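Local coordinates for protein integrase (PDB 1AE9) that integrates the phage genome into the host chromosome by site-specific DNA recombination and, with excisionase, cuts it out again, at residues Tyr9-Gln14 / Ser120-Glu125; Ser18-Leu23 / Ser110-Arg115; Leu29-Gly34 / His132-Leu137; Gly34-Asp39 / Val55-Thr60; Gly61-Ile66 / Arg172-Ile177. All blocks are in the same frame, centred on the assembly; numbering follows the deposited sequence.

Contact 1: residues Tyr9-Gln14 / Ser120-Glu125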
# COMPACT_ATOMS: atom_id res chain seq x y z
N TYR A 9 8.72 -24.24 2.93
CA TYR A 9 9.47 -23.01 3.20
C TYR A 9 10.83 -23.09 2.50
O TYR A 9 11.30 -22.11 1.92
CB TYR A 9 9.69 -22.85 4.72
CG TYR A 9 10.79 -21.88 5.13
CD1 TYR A 9 12.13 -22.24 5.04
CD2 TYR A 9 10.48 -20.60 5.60
CE1 TYR A 9 13.15 -21.35 5.40
CE2 TYR A 9 11.50 -19.70 5.97
CZ TYR A 9 12.83 -20.09 5.86
OH TYR A 9 13.85 -19.23 6.20
N LEU A 10 11.46 -24.26 2.56
CA LEU A 10 12.76 -24.46 1.93
C LEU A 10 12.71 -24.41 0.40
O LEU A 10 13.66 -23.94 -0.24
CB LEU A 10 13.41 -25.77 2.42
CG LEU A 10 13.86 -25.75 3.89
CD1 LEU A 10 14.36 -27.12 4.34
CD2 LEU A 10 14.96 -24.72 4.08
N LYS A 11 11.60 -24.87 -0.19
CA LYS A 11 11.46 -24.82 -1.65
C LYS A 11 11.37 -23.36 -2.10
O LYS A 11 12.01 -22.95 -3.07
CB LYS A 11 10.20 -25.58 -2.11
CG LYS A 11 10.14 -27.03 -1.66
CD LYS A 11 11.34 -27.84 -2.14
CE LYS A 11 11.18 -29.31 -1.80
NZ LYS A 11 12.40 -30.09 -2.14
N ILE A 12 10.58 -22.57 -1.37
CA ILE A 12 10.42 -21.15 -1.66
C ILE A 12 11.75 -20.42 -1.42
O ILE A 12 12.14 -19.55 -2.20
CB ILE A 12 9.31 -20.52 -0.78
CG1 ILE A 12 7.96 -21.17 -1.11
CG2 ILE A 12 9.27 -19.00 -0.98
CD1 ILE A 12 6.79 -20.74 -0.23
N TYR A 13 12.44 -20.80 -0.34
CA TYR A 13 13.73 -20.23 0.01
C TYR A 13 14.70 -20.44 -1.15
O TYR A 13 15.43 -19.52 -1.53
CB TYR A 13 14.27 -20.90 1.29
CG TYR A 13 15.50 -20.24 1.88
CD1 TYR A 13 16.78 -20.54 1.42
CD2 TYR A 13 15.38 -19.31 2.92
CE1 TYR A 13 17.90 -19.94 1.97
CE2 TYR A 13 16.50 -18.71 3.47
CZ TYR A 13 17.76 -19.02 2.99
OH TYR A 13 18.87 -18.41 3.52
N GLN A 14 14.70 -21.65 -1.71
CA GLN A 14 15.56 -21.99 -2.85
C GLN A 14 15.18 -21.10 -4.03
O GLN A 14 16.05 -20.52 -4.69
CB GLN A 14 15.36 -23.47 -3.25
CG GLN A 14 16.22 -23.98 -4.42
CD GLN A 14 15.76 -23.47 -5.79
OE1 GLN A 14 14.60 -23.61 -6.16
NE2 GLN A 14 16.69 -22.87 -6.54
N SER A 120 8.88 -21.41 -7.19
CA SER A 120 9.14 -22.75 -6.64
C SER A 120 8.32 -23.83 -7.35
O SER A 120 8.72 -24.99 -7.40
CB SER A 120 8.83 -22.81 -5.14
OG SER A 120 7.43 -22.84 -4.90
N GLY A 121 7.15 -23.45 -7.87
CA GLY A 121 6.33 -24.41 -8.56
C GLY A 121 5.51 -25.30 -7.65
O GLY A 121 4.96 -26.31 -8.11
N LEU A 122 5.41 -24.96 -6.38
CA LEU A 122 4.63 -25.75 -5.44
C LEU A 122 3.14 -25.64 -5.74
O LEU A 122 2.68 -24.63 -6.27
CB LEU A 122 4.85 -25.26 -4.00
CG LEU A 122 6.20 -25.48 -3.33
CD1 LEU A 122 6.21 -24.75 -2.00
CD2 LEU A 122 6.47 -26.96 -3.13
N SER A 123 2.39 -26.69 -5.41
CA SER A 123 0.94 -26.70 -5.61
C SER A 123 0.35 -26.72 -4.21
O SER A 123 0.91 -27.34 -3.31
CB SER A 123 0.49 -27.94 -6.38
OG SER A 123 1.20 -28.04 -7.60
N PHE A 124 -0.78 -26.05 -4.04
CA PHE A 124 -1.43 -25.96 -2.74
C PHE A 124 -2.92 -26.29 -2.82
O PHE A 124 -3.54 -26.12 -3.87
CB PHE A 124 -1.27 -24.55 -2.16
CG PHE A 124 0.17 -24.15 -1.94
CD1 PHE A 124 0.85 -24.55 -0.80
CD2 PHE A 124 0.84 -23.38 -2.89
CE1 PHE A 124 2.19 -24.19 -0.60
CE2 PHE A 124 2.17 -23.01 -2.70
CZ PHE A 124 2.85 -23.42 -1.55
N GLU A 125 -3.47 -26.78 -1.72
CA GLU A 125 -4.89 -27.08 -1.64
C GLU A 125 -5.54 -25.79 -1.15
O GLU A 125 -5.33 -25.37 -0.00
CB GLU A 125 -5.15 -28.23 -0.65
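Leu-122 lies across the side of helix 6-15 and touches Lys-11 and Ile-12, and Glu-8 a turn earlier, making the apolar part of the contact. Its CD2 meets CG of Lys-11 at 4.0 Å, and its CD1 meets CG1 of Ile-12 at 4.1 Å, each pair crossing at about a right angle. Lysine suits this margin because its methylenes can pack while the bend at chi2 (-58°) carries the amino end away from the loop. Ile-12, buried, also rests on Phe-113, Ala-116 and Arg-117 of helix 106-120.

The second kind of contact is van der Waals packing of a small residue on backbone: CB of Ser-120 comes within 3.8 Å of the carbonyl O of Lys-11.

No hydrogen bond joins the two segments. The hydroxyl of Ser-120 is settled locally: OG accepts a bond from N of Leu-122 (3.3 Å) and is also bonded to O of Arg-117. Gly-121 leaves helical angles with positive phi, where a side chain would jam against the preceding carbonyl O, which calls for glycine; Leu-122, next, points toward helix 6-15. The arrangement is an ST turn at a helix C-terminus, its outgoing loop packed on a neighbouring helix of the tyrosine recombinase catalytic domain.

Contact 2: residues Ser18-Leu23 / Ser110-Arg115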
# COMPACT_ATOMS: atom_id res chain seq x y z
N SER A 18 16.78 -15.84 -7.02
CA SER A 18 16.80 -14.68 -7.90
C SER A 18 16.02 -13.48 -7.37
O SER A 18 15.68 -12.57 -8.12
CB SER A 18 16.31 -15.07 -9.30
OG SER A 18 15.06 -15.72 -9.24
N SER A 19 15.72 -13.49 -6.08
CA SER A 19 15.00 -12.41 -5.43
C SER A 19 15.99 -11.45 -4.77
O SER A 19 17.18 -11.77 -4.66
CB SER A 19 14.08 -12.97 -4.35
OG SER A 19 13.15 -13.89 -4.90
N PRO A 20 15.53 -10.25 -4.36
CA PRO A 20 16.46 -9.32 -3.71
C PRO A 20 17.03 -10.00 -2.47
O PRO A 20 16.35 -10.81 -1.83
CB PRO A 20 15.55 -8.15 -3.32
CG PRO A 20 14.52 -8.16 -4.39
CD PRO A 20 14.21 -9.63 -4.55
N CYS A 21 18.27 -9.66 -2.12
CA CYS A 21 18.98 -10.24 -0.97
C CYS A 21 18.19 -10.21 0.35
O CYS A 21 18.35 -11.10 1.19
CB CYS A 21 20.32 -9.53 -0.80
SG CYS A 21 20.22 -7.69 -0.90
N TRP A 22 17.33 -9.21 0.52
CA TRP A 22 16.56 -9.11 1.75
C TRP A 22 15.42 -10.12 1.91
O TRP A 22 14.98 -10.36 3.04
CB TRP A 22 16.01 -7.68 1.93
CG TRP A 22 15.14 -7.17 0.79
CD1 TRP A 22 15.51 -6.28 -0.19
CD2 TRP A 22 13.76 -7.50 0.54
NE1 TRP A 22 14.44 -6.04 -1.03
CE2 TRP A 22 13.36 -6.77 -0.61
CE3 TRP A 22 12.82 -8.33 1.17
CZ2 TRP A 22 12.07 -6.85 -1.14
CZ3 TRP A 22 11.54 -8.42 0.64
CH2 TRP A 22 11.17 -7.68 -0.50
N LEU A 23 14.96 -10.73 0.82
CA LEU A 23 13.85 -11.68 0.91
C LEU A 23 14.14 -12.87 1.82
O LEU A 23 13.38 -13.14 2.75
CB LEU A 23 13.38 -12.16 -0.48
CG LEU A 23 12.14 -13.08 -0.45
CD1 LEU A 23 10.97 -12.42 0.31
CD2 LEU A 23 11.71 -13.43 -1.86
N SER A 110 5.60 -9.00 1.09
CA SER A 110 4.61 -10.00 0.70
C SER A 110 4.64 -10.27 -0.81
O SER A 110 4.57 -11.43 -1.24
CB SER A 110 3.20 -9.54 1.08
OG SER A 110 3.09 -9.38 2.49
N ARG A 111 4.76 -9.20 -1.58
CA ARG A 111 4.80 -9.26 -3.04
C ARG A 111 5.98 -10.09 -3.54
O ARG A 111 5.82 -10.95 -4.40
CB ARG A 111 4.86 -7.84 -3.61
CG ARG A 111 4.52 -7.69 -5.08
CD ARG A 111 4.38 -6.21 -5.45
NE ARG A 111 3.43 -5.52 -4.56
CZ ARG A 111 3.66 -4.37 -3.92
NH1 ARG A 111 4.82 -3.73 -4.05
NH2 ARG A 111 2.74 -3.87 -3.10
N TYR A 112 7.16 -9.82 -3.01
CA TYR A 112 8.33 -10.58 -3.44
C TYR A 112 8.28 -12.04 -2.98
O TYR A 112 8.73 -12.95 -3.70
CB TYR A 112 9.62 -9.88 -2.99
CG TYR A 112 10.03 -8.76 -3.94
CD1 TYR A 112 10.84 -9.02 -5.04
CD2 TYR A 112 9.57 -7.46 -3.75
CE1 TYR A 112 11.20 -8.00 -5.93
CE2 TYR A 112 9.92 -6.43 -4.63
CZ TYR A 112 10.73 -6.71 -5.72
OH TYR A 112 11.08 -5.71 -6.59
N PHE A 113 7.71 -12.27 -1.80
CA PHE A 113 7.55 -13.62 -1.28
C PHE A 113 6.61 -14.38 -2.22
O PHE A 113 6.88 -15.52 -2.61
CB PHE A 113 6.98 -13.60 0.14
CG PHE A 113 6.67 -14.98 0.69
CD1 PHE A 113 7.65 -15.72 1.33
CD2 PHE A 113 5.40 -15.54 0.54
CE1 PHE A 113 7.38 -17.00 1.81
CE2 PHE A 113 5.12 -16.82 1.01
CZ PHE A 113 6.12 -17.55 1.65
N MET A 114 5.52 -13.73 -2.61
CA MET A 114 4.55 -14.32 -3.52
C MET A 114 5.21 -14.74 -4.84
O MET A 114 4.91 -15.81 -5.38
CB MET A 114 3.38 -13.35 -3.75
CG MET A 114 2.40 -13.73 -4.85
SD MET A 114 2.99 -13.27 -6.49
CE MET A 114 2.90 -11.43 -6.38
N ARG A 115 6.13 -13.91 -5.34
CA ARG A 115 6.83 -14.22 -6.58
C ARG A 115 7.76 -15.43 -6.42
O ARG A 115 7.82 -16.28 -7.32
CB ARG A 115 7.60 -13.01 -7.08
CG ARG A 115 6.70 -11.88 -7.48
CD ARG A 115 7.47 -10.61 -7.75
NE ARG A 115 6.57 -9.49 -8.01
CZ ARG A 115 6.95 -8.23 -8.13
NH1 ARG A 115 8.24 -7.91 -8.01
NH2 ARG A 115 6.04 -7.28 -8.36
O HOH W 1 10.94 -12.46 -5.30
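The ring of Tyr-112 stands out from helix 106-120 as the main bump of this contact, and Pro-20 and Trp-22 together form the hollow that receives it. CD of Pro-20 reaches CD1 of Tyr-112 at 3.5 Å, while CH2 of Trp-22 meets CD2, across the same ring, at 3.6 Å. The indole presents its edge to the tyrosine face in an offset edge-to-face pair, centroids 5.3 Å apart and planes at 76°. With CG between its backbone N and carbonyl carbon (chi1 58°), Trp-22 folds its indole back against Pro-20, whose CB lies over one indole face; the rigid proline ring thus packs against both aromatics.

This is helix-to-helix packing within the catalytic domain of a tyrosine recombinase: the N-terminal end of helix 21-33, with the turn leading into it, lies against the middle of helix 106-120.

A second, smaller bump is Leu-23 of segment 18-23, whose forked, apolar end suits a place against helix backbone: CD2 lies 3.5 Å from O of Tyr-112 and CD1 3.9 Å from N of Phe-113. Phe-113 offers Leu-23 its CB, while its ring stands edge-to-face with Phe-131. At the polar border a water bridges the segments, 2.7 Å from OG of Ser-19 and donating to O of Tyr-112 at 2.8 Å.

Contact 3: residues Leu29-Gly34 / His132-Leu137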
# COMPACT_ATOMS: atom_id res chain seq x y z
N LEU A 29 13.87 -14.17 9.52
CA LEU A 29 13.49 -13.35 10.66
C LEU A 29 12.02 -13.57 11.04
O LEU A 29 11.67 -13.58 12.22
CB LEU A 29 13.78 -11.87 10.36
CG LEU A 29 14.19 -10.99 11.55
CD1 LEU A 29 15.50 -11.49 12.15
CD2 LEU A 29 14.34 -9.55 11.09
N ALA A 30 11.17 -13.79 10.05
CA ALA A 30 9.75 -14.02 10.30
C ALA A 30 9.53 -15.33 11.06
O ALA A 30 8.69 -15.38 11.97
CB ALA A 30 8.99 -14.06 8.98
N VAL A 31 10.26 -16.37 10.69
CA VAL A 31 10.12 -17.68 11.34
C VAL A 31 10.77 -17.74 12.72
O VAL A 31 10.18 -18.27 13.65
CB VAL A 31 10.65 -18.84 10.43
CG1 VAL A 31 10.56 -20.19 11.17
CG2 VAL A 31 9.83 -18.92 9.14
N VAL A 32 11.95 -17.16 12.87
CA VAL A 32 12.62 -17.21 14.16
C VAL A 32 12.07 -16.24 15.22
O VAL A 32 12.23 -16.48 16.42
CB VAL A 32 14.17 -17.09 14.01
CG1 VAL A 32 14.61 -15.66 13.78
CG2 VAL A 32 14.87 -17.69 15.21
N THR A 33 11.43 -15.14 14.81
CA THR A 33 10.87 -14.20 15.78
C THR A 33 9.35 -14.34 15.90
O THR A 33 8.76 -13.89 16.88
CB THR A 33 11.17 -12.70 15.44
OG1 THR A 33 10.42 -12.30 14.29
CG2 THR A 33 12.66 -12.47 15.20
N GLY A 34 8.72 -14.95 14.89
CA GLY A 34 7.28 -15.12 14.90
C GLY A 34 6.46 -13.83 14.83
O GLY A 34 5.24 -13.86 15.04
N HIS A 132 2.38 -13.94 5.45
CA HIS A 132 1.80 -14.05 6.79
C HIS A 132 1.82 -15.49 7.32
O HIS A 132 1.90 -15.71 8.53
CB HIS A 132 0.36 -13.53 6.83
CG HIS A 132 -0.30 -13.74 8.16
ND1 HIS A 132 -1.18 -14.77 8.41
CD2 HIS A 132 -0.14 -13.09 9.35
CE1 HIS A 132 -1.53 -14.76 9.68
NE2 HIS A 132 -0.92 -13.75 10.28
N GLU A 133 1.77 -16.48 6.43
CA GLU A 133 1.78 -17.86 6.87
C GLU A 133 3.06 -18.27 7.59
O GLU A 133 3.09 -19.30 8.27
CB GLU A 133 1.44 -18.81 5.72
CG GLU A 133 -0.06 -19.05 5.56
CD GLU A 133 -0.89 -17.76 5.56
OE1 GLU A 133 -0.86 -17.03 4.55
OE2 GLU A 133 -1.57 -17.47 6.58
N LEU A 134 4.09 -17.44 7.48
CA LEU A 134 5.37 -17.72 8.14
C LEU A 134 5.24 -17.57 9.66
O LEU A 134 6.01 -18.16 10.41
CB LEU A 134 6.47 -16.80 7.60
CG LEU A 134 6.87 -17.06 6.14
CD1 LEU A 134 7.86 -16.02 5.67
CD2 LEU A 134 7.48 -18.45 6.02
N ARG A 135 4.26 -16.79 10.10
CA ARG A 135 4.00 -16.57 11.53
C ARG A 135 3.36 -17.82 12.15
O ARG A 135 3.70 -18.23 13.26
CB ARG A 135 3.09 -15.34 11.70
CG ARG A 135 2.74 -14.97 13.13
CD ARG A 135 2.15 -13.55 13.19
NE ARG A 135 1.20 -13.36 14.28
CZ ARG A 135 1.52 -12.97 15.52
NH1 ARG A 135 2.78 -12.72 15.86
NH2 ARG A 135 0.55 -12.83 16.43
N SER A 136 2.44 -18.45 11.41
CA SER A 136 1.80 -19.69 11.86
C SER A 136 2.84 -20.80 11.87
O SER A 136 2.86 -21.64 12.77
CB SER A 136 0.65 -20.08 10.93
OG SER A 136 -0.32 -19.07 10.85
N LEU A 137 3.71 -20.81 10.85
CA LEU A 137 4.76 -21.82 10.78
C LEU A 137 5.65 -21.68 12.01
O LEU A 137 5.96 -22.68 12.67
CB LEU A 137 5.57 -21.69 9.48
CG LEU A 137 6.77 -22.65 9.30
CD1 LEU A 137 6.33 -24.10 9.40
CD2 LEU A 137 7.43 -22.39 7.97
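A buried arginine, Arg-135, gives one of its N-H groups to a backbone carbonyl at the end of a helix: NH1 bonds O of Gly-34 at 2.8 Å. Arg-135 and His-132 are predicted active-site residues of the tyrosine recombinase catalytic domain, and here segments 29-33 and 133-137 of two packed helices cross at -37°. The N-H to O angle is a bent 136°, with the donor in the carbonyl plane but the oxygen tilted from the guanidinium plane. With CG opposite the backbone N (chi1 -180°) and the chain extended as far as NE, the side chain runs past the carbonyl, its CG only 3.3 Å from O of Gly-34. On the other branch, NH2 bonds O of Leu-155, so two backbone oxygens hold the guanidinium beside Arg-36 and His-157. Gly-34 suits its place because its positive phi, which favours glycine, comes as the chain leaves the helix, and its carbonyl faces the arginine.

Away from the arginine the side chains that meet are apolar. Ala-30, small enough for a close helix approach, sets its CB 4.0 Å from CB of Leu-134; Tyr-9 of helix 6-15 covers Val-31, Leu-134 and Leu-137. Val-31 and Leu-134 meet by their methyls and cross at about a right angle, CG2 of Val-31 lying 3.9 Å from CD2 of Leu-134.

Contact 4: residues Gly34-Asp39 / Val55-Thr60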
# COMPACT_ATOMS: atom_id res chain seq x y z
N GLY A 34 8.72 -14.95 14.89
CA GLY A 34 7.28 -15.12 14.90
C GLY A 34 6.46 -13.83 14.83
O GLY A 34 5.24 -13.86 15.04
N GLN A 35 7.10 -12.71 14.49
CA GLN A 35 6.41 -11.43 14.42
C GLN A 35 5.69 -11.15 13.10
O GLN A 35 6.11 -11.62 12.04
CB GLN A 35 7.37 -10.29 14.77
CG GLN A 35 7.98 -10.40 16.18
CD GLN A 35 6.93 -10.67 17.25
OE1 GLN A 35 6.01 -9.87 17.48
NE2 GLN A 35 7.04 -11.82 17.90
N ARG A 36 4.59 -10.41 13.17
CA ARG A 36 3.82 -10.05 11.99
C ARG A 36 4.73 -9.25 11.06
O ARG A 36 5.62 -8.53 11.53
CB ARG A 36 2.61 -9.20 12.37
CG ARG A 36 1.59 -9.91 13.25
CD ARG A 36 0.38 -9.01 13.47
NE ARG A 36 -0.64 -9.59 14.34
CZ ARG A 36 -0.57 -9.63 15.67
NH1 ARG A 36 0.49 -9.12 16.31
NH2 ARG A 36 -1.57 -10.14 16.36
N VAL A 37 4.48 -9.33 9.75
CA VAL A 37 5.31 -8.64 8.76
C VAL A 37 5.40 -7.12 9.00
O VAL A 37 6.48 -6.53 8.84
CB VAL A 37 4.88 -8.98 7.30
CG1 VAL A 37 3.47 -8.49 6.99
CG2 VAL A 37 5.91 -8.43 6.30
N GLY A 38 4.30 -6.51 9.45
CA GLY A 38 4.30 -5.09 9.73
C GLY A 38 5.35 -4.77 10.78
O GLY A 38 6.09 -3.79 10.65
N ASP A 39 5.46 -5.61 11.79
CA ASP A 39 6.45 -5.39 12.84
C ASP A 39 7.87 -5.72 12.39
O ASP A 39 8.81 -5.06 12.82
CB ASP A 39 6.07 -6.14 14.12
CG ASP A 39 4.76 -5.65 14.70
OD1 ASP A 39 4.54 -4.42 14.72
OD2 ASP A 39 3.94 -6.49 15.13
N VAL A 55 10.17 -5.40 20.97
CA VAL A 55 9.13 -5.23 19.97
C VAL A 55 7.80 -4.81 20.56
O VAL A 55 7.28 -5.46 21.48
CB VAL A 55 8.90 -6.57 19.19
CG1 VAL A 55 7.68 -6.47 18.28
CG2 VAL A 55 10.15 -6.94 18.38
N GLU A 56 7.26 -3.70 20.07
CA GLU A 56 5.93 -3.29 20.49
C GLU A 56 5.10 -3.53 19.24
O GLU A 56 5.28 -2.86 18.22
CB GLU A 56 5.81 -1.83 20.88
CG GLU A 56 4.34 -1.51 21.19
CD GLU A 56 4.09 -0.11 21.69
OE1 GLU A 56 5.05 0.60 22.04
OE2 GLU A 56 2.90 0.28 21.74
N GLN A 57 4.21 -4.51 19.30
CA GLN A 57 3.40 -4.84 18.16
C GLN A 57 2.50 -3.67 17.80
O GLN A 57 1.74 -3.16 18.63
CB GLN A 57 2.61 -6.11 18.45
CG GLN A 57 3.54 -7.28 18.85
CD GLN A 57 2.81 -8.59 18.97
OE1 GLN A 57 1.59 -8.63 19.11
NE2 GLN A 57 3.56 -9.68 18.89
N SER A 58 2.60 -3.26 16.53
CA SER A 58 1.85 -2.13 15.98
C SER A 58 0.34 -2.25 16.13
O SER A 58 -0.33 -1.29 16.49
CB SER A 58 2.21 -1.95 14.50
OG SER A 58 3.59 -1.67 14.32
N LYS A 59 -0.18 -3.44 15.85
CA LYS A 59 -1.60 -3.68 15.91
C LYS A 59 -2.19 -3.83 17.33
O LYS A 59 -3.17 -3.18 17.68
CB LYS A 59 -1.93 -4.92 15.07
CG LYS A 59 -3.41 -5.30 15.02
CD LYS A 59 -3.60 -6.66 14.34
CE LYS A 59 -5.06 -7.12 14.37
NZ LYS A 59 -5.57 -7.34 15.77
N THR A 60 -1.54 -4.65 18.15
CA THR A 60 -2.02 -4.95 19.49
C THR A 60 -1.47 -4.14 20.65
O THR A 60 -2.09 -4.08 21.71
CB THR A 60 -1.76 -6.43 19.81
OG1 THR A 60 -0.34 -6.64 19.84
CG2 THR A 60 -2.38 -7.32 18.75
O HOH W 2 -0.78 -10.48 19.10
O HOH W 3 1.22 -5.74 14.76
O HOH W 4 6.55 -2.69 15.30
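This contact belongs to the active site of the tyrosine recombinase catalytic domain: predicted catalytic residues Arg-36, at the N-cap position of helix 37-42, and Lys-59, in the turn after strand 52-56, come from its two segments. Gln-57 joins the segments with both ends of its amide. Its NE2 donates to OE1 of Gln-35 at 2.8 Å, on a lone pair, and also to O of Leu-155. Its OE1 accepts from NH1 of Arg-36 at 3.0 Å. That oxygen lies in the guanidinium plane, yet the arginine N-H comes from above the amide, whose plane stands perpendicular to the guanidinium; OG1 of Thr-60 takes a lone pair of OE1 at 2.9 Å. Glutamine suits this place because one flat group both donates and accepts. CD of Lys-59 lies over a guanidinium face, while its NZ pairs with Asp-127 of a neighbouring subunit.

Further along, Asp-39 holds the start of the turn. With CG opposite its carbonyl carbon (chi1 -63°), its carboxylate reaches Ser-58, and a water bridges OD2 to N of Lys-59. OD1 of Asp-39 accepts two bonds from Ser-58: OG at 2.9 Å, nearly along the C-O axis, and N at 2.9 Å, on the syn side and almost straight at 171°.

Contact 5: residues Gly61-Ile66 / Arg172-Ile177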
# COMPACT_ATOMS: atom_id res chain seq x y z
N GLY A 61 -0.27 -3.57 20.48
CA GLY A 61 0.34 -2.81 21.54
C GLY A 61 1.10 -3.70 22.52
O GLY A 61 1.65 -3.21 23.50
N VAL A 62 1.13 -5.00 22.25
CA VAL A 62 1.84 -5.95 23.11
C VAL A 62 3.34 -5.68 23.03
O VAL A 62 3.90 -5.57 21.94
CB VAL A 62 1.54 -7.42 22.69
CG1 VAL A 62 2.40 -8.41 23.47
CG2 VAL A 62 0.08 -7.71 22.92
N LYS A 63 3.97 -5.54 24.19
CA LYS A 63 5.40 -5.26 24.28
C LYS A 63 6.20 -6.47 24.78
O LYS A 63 6.05 -6.87 25.94
CB LYS A 63 5.65 -4.06 25.20
CG LYS A 63 5.28 -2.73 24.57
CD LYS A 63 5.42 -1.57 25.55
CE LYS A 63 4.33 -1.63 26.60
NZ LYS A 63 2.98 -1.67 25.98
N ILE A 64 7.07 -7.02 23.93
CA ILE A 64 7.86 -8.19 24.30
C ILE A 64 9.35 -7.99 24.05
O ILE A 64 9.75 -7.22 23.18
CB ILE A 64 7.40 -9.45 23.52
CG1 ILE A 64 7.53 -9.23 22.01
CG2 ILE A 64 5.95 -9.78 23.85
CD1 ILE A 64 7.11 -10.43 21.19
N ALA A 65 10.17 -8.68 24.84
CA ALA A 65 11.62 -8.61 24.70
C ALA A 65 12.03 -10.01 24.22
O ALA A 65 11.92 -10.98 24.97
CB ALA A 65 12.27 -8.27 26.03
N ILE A 66 12.47 -10.10 22.97
CA ILE A 66 12.86 -11.38 22.37
C ILE A 66 14.36 -11.66 22.49
O ILE A 66 15.18 -10.87 22.03
CB ILE A 66 12.46 -11.44 20.86
CG1 ILE A 66 11.00 -11.01 20.67
CG2 ILE A 66 12.63 -12.87 20.34
CD1 ILE A 66 10.56 -10.94 19.21
N ARG A 172 7.32 2.15 30.47
CA ARG A 172 6.67 1.00 29.84
C ARG A 172 7.13 -0.35 30.37
O ARG A 172 8.31 -0.55 30.67
CB ARG A 172 6.89 1.04 28.33
CG ARG A 172 6.33 2.27 27.64
CD ARG A 172 6.71 2.27 26.17
NE ARG A 172 8.16 2.26 25.97
CZ ARG A 172 8.85 3.26 25.43
NH1 ARG A 172 8.23 4.36 25.02
NH2 ARG A 172 10.16 3.16 25.30
N GLU A 173 6.19 -1.28 30.47
CA GLU A 173 6.48 -2.62 30.96
C GLU A 173 6.60 -3.61 29.80
O GLU A 173 5.72 -3.67 28.93
CB GLU A 173 5.40 -3.09 31.93
CG GLU A 173 5.67 -4.47 32.52
CD GLU A 173 4.78 -4.81 33.70
OE1 GLU A 173 3.58 -5.11 33.48
OE2 GLU A 173 5.28 -4.78 34.85
N TRP A 174 7.68 -4.38 29.79
CA TRP A 174 7.93 -5.36 28.75
C TRP A 174 7.88 -6.80 29.25
O TRP A 174 8.33 -7.11 30.35
CB TRP A 174 9.30 -5.10 28.11
CG TRP A 174 9.41 -3.78 27.43
CD1 TRP A 174 9.60 -2.57 28.03
CD2 TRP A 174 9.32 -3.53 26.03
NE1 TRP A 174 9.63 -1.57 27.08
CE2 TRP A 174 9.47 -2.13 25.85
CE3 TRP A 174 9.14 -4.34 24.91
CZ2 TRP A 174 9.43 -1.54 24.58
CZ3 TRP A 174 9.10 -3.75 23.65
CH2 TRP A 174 9.24 -2.36 23.50
N ASP A 175 7.32 -7.67 28.42
CA ASP A 175 7.22 -9.09 28.73
C ASP A 175 8.51 -9.76 28.20
O ASP A 175 8.77 -9.76 27.00
CB ASP A 175 5.97 -9.65 28.03
CG ASP A 175 5.69 -11.11 28.37
OD1 ASP A 175 5.77 -11.48 29.56
OD2 ASP A 175 5.35 -11.88 27.44
N LYS A 176 9.34 -10.26 29.12
CA LYS A 176 10.61 -10.91 28.77
C LYS A 176 10.35 -12.35 28.31
O LYS A 176 9.67 -13.10 29.01
CB LYS A 176 11.52 -10.94 30.00
CG LYS A 176 13.02 -11.02 29.72
CD LYS A 176 13.65 -9.62 29.65
CE LYS A 176 15.15 -9.65 29.98
NZ LYS A 176 15.75 -8.28 30.00
N ILE A 177 10.85 -12.72 27.13
CA ILE A 177 10.67 -14.08 26.63
C ILE A 177 11.82 -14.93 27.16
O ILE A 177 12.99 -14.52 27.11
CB ILE A 177 10.63 -14.14 25.07
CG1 ILE A 177 9.50 -13.26 24.52
CG2 ILE A 177 10.40 -15.58 24.60
CD1 ILE A 177 8.10 -13.70 24.92
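Lys-63 lies across the indole of Trp-174, and its chain can be followed outward. CB sits over the six-membered ring in a CH-pi contact, 3.8 Å from the centroid; CG passes CZ3 and CH2 of the same ring. CD lies between CE2 and CZ2 of the indole and CB of Arg-172, and CE comes 3.4 Å from O of Glu-173. Bends at chi3 (-71°) and chi4 then turn NZ back to a weak bond with O of Gly-61. Lysine fits because its methylenes cover an aromatic face while its flexible end lets the amine turn back to the backbone.

Backbone bonds join the strands in parallel: N of Asp-175 to O of Lys-63 (2.9 Å), N of Ala-65 to O of Asp-175 (2.8 Å) and N of Ile-177 to O of Ala-65 (3.0 Å). Glu-173 touches Phe-166, which replaces the nucleophilic tyrosine in this structure. Strand 63-67 runs between 173-176 and 52-56, bonded to the latter through Ile-64 with Val-55 and Ile-66 with Leu-53, while Ile-66 and Ile-177 pack on helix 148-155.

How the contacts relate
Contact 3 is the most central of the five, its centre about 5 Å from the chain's centre and all its touching residues buried. Contact 2 is buried too; contacts 1, 4 and 5 are partly buried, 1 and 5 far out on opposite sides. Contacts 2 and 3 use the two ends of helix 21-33, and Ile-12 of contact 1 touches Phe-113 of contact 2, so these three tie one helical group together. Contacts 4 and 5 share the sheet through neighbouring strands 52-56 and 63-67. Contacts 1 and 2 have no direct hydrogen bond across them, contact 5 relies on backbone bonds, and contact 4 on side-chain bonds and waters. Contacts 3 and 4 share Gly-34 and together supply predicted active-site residues.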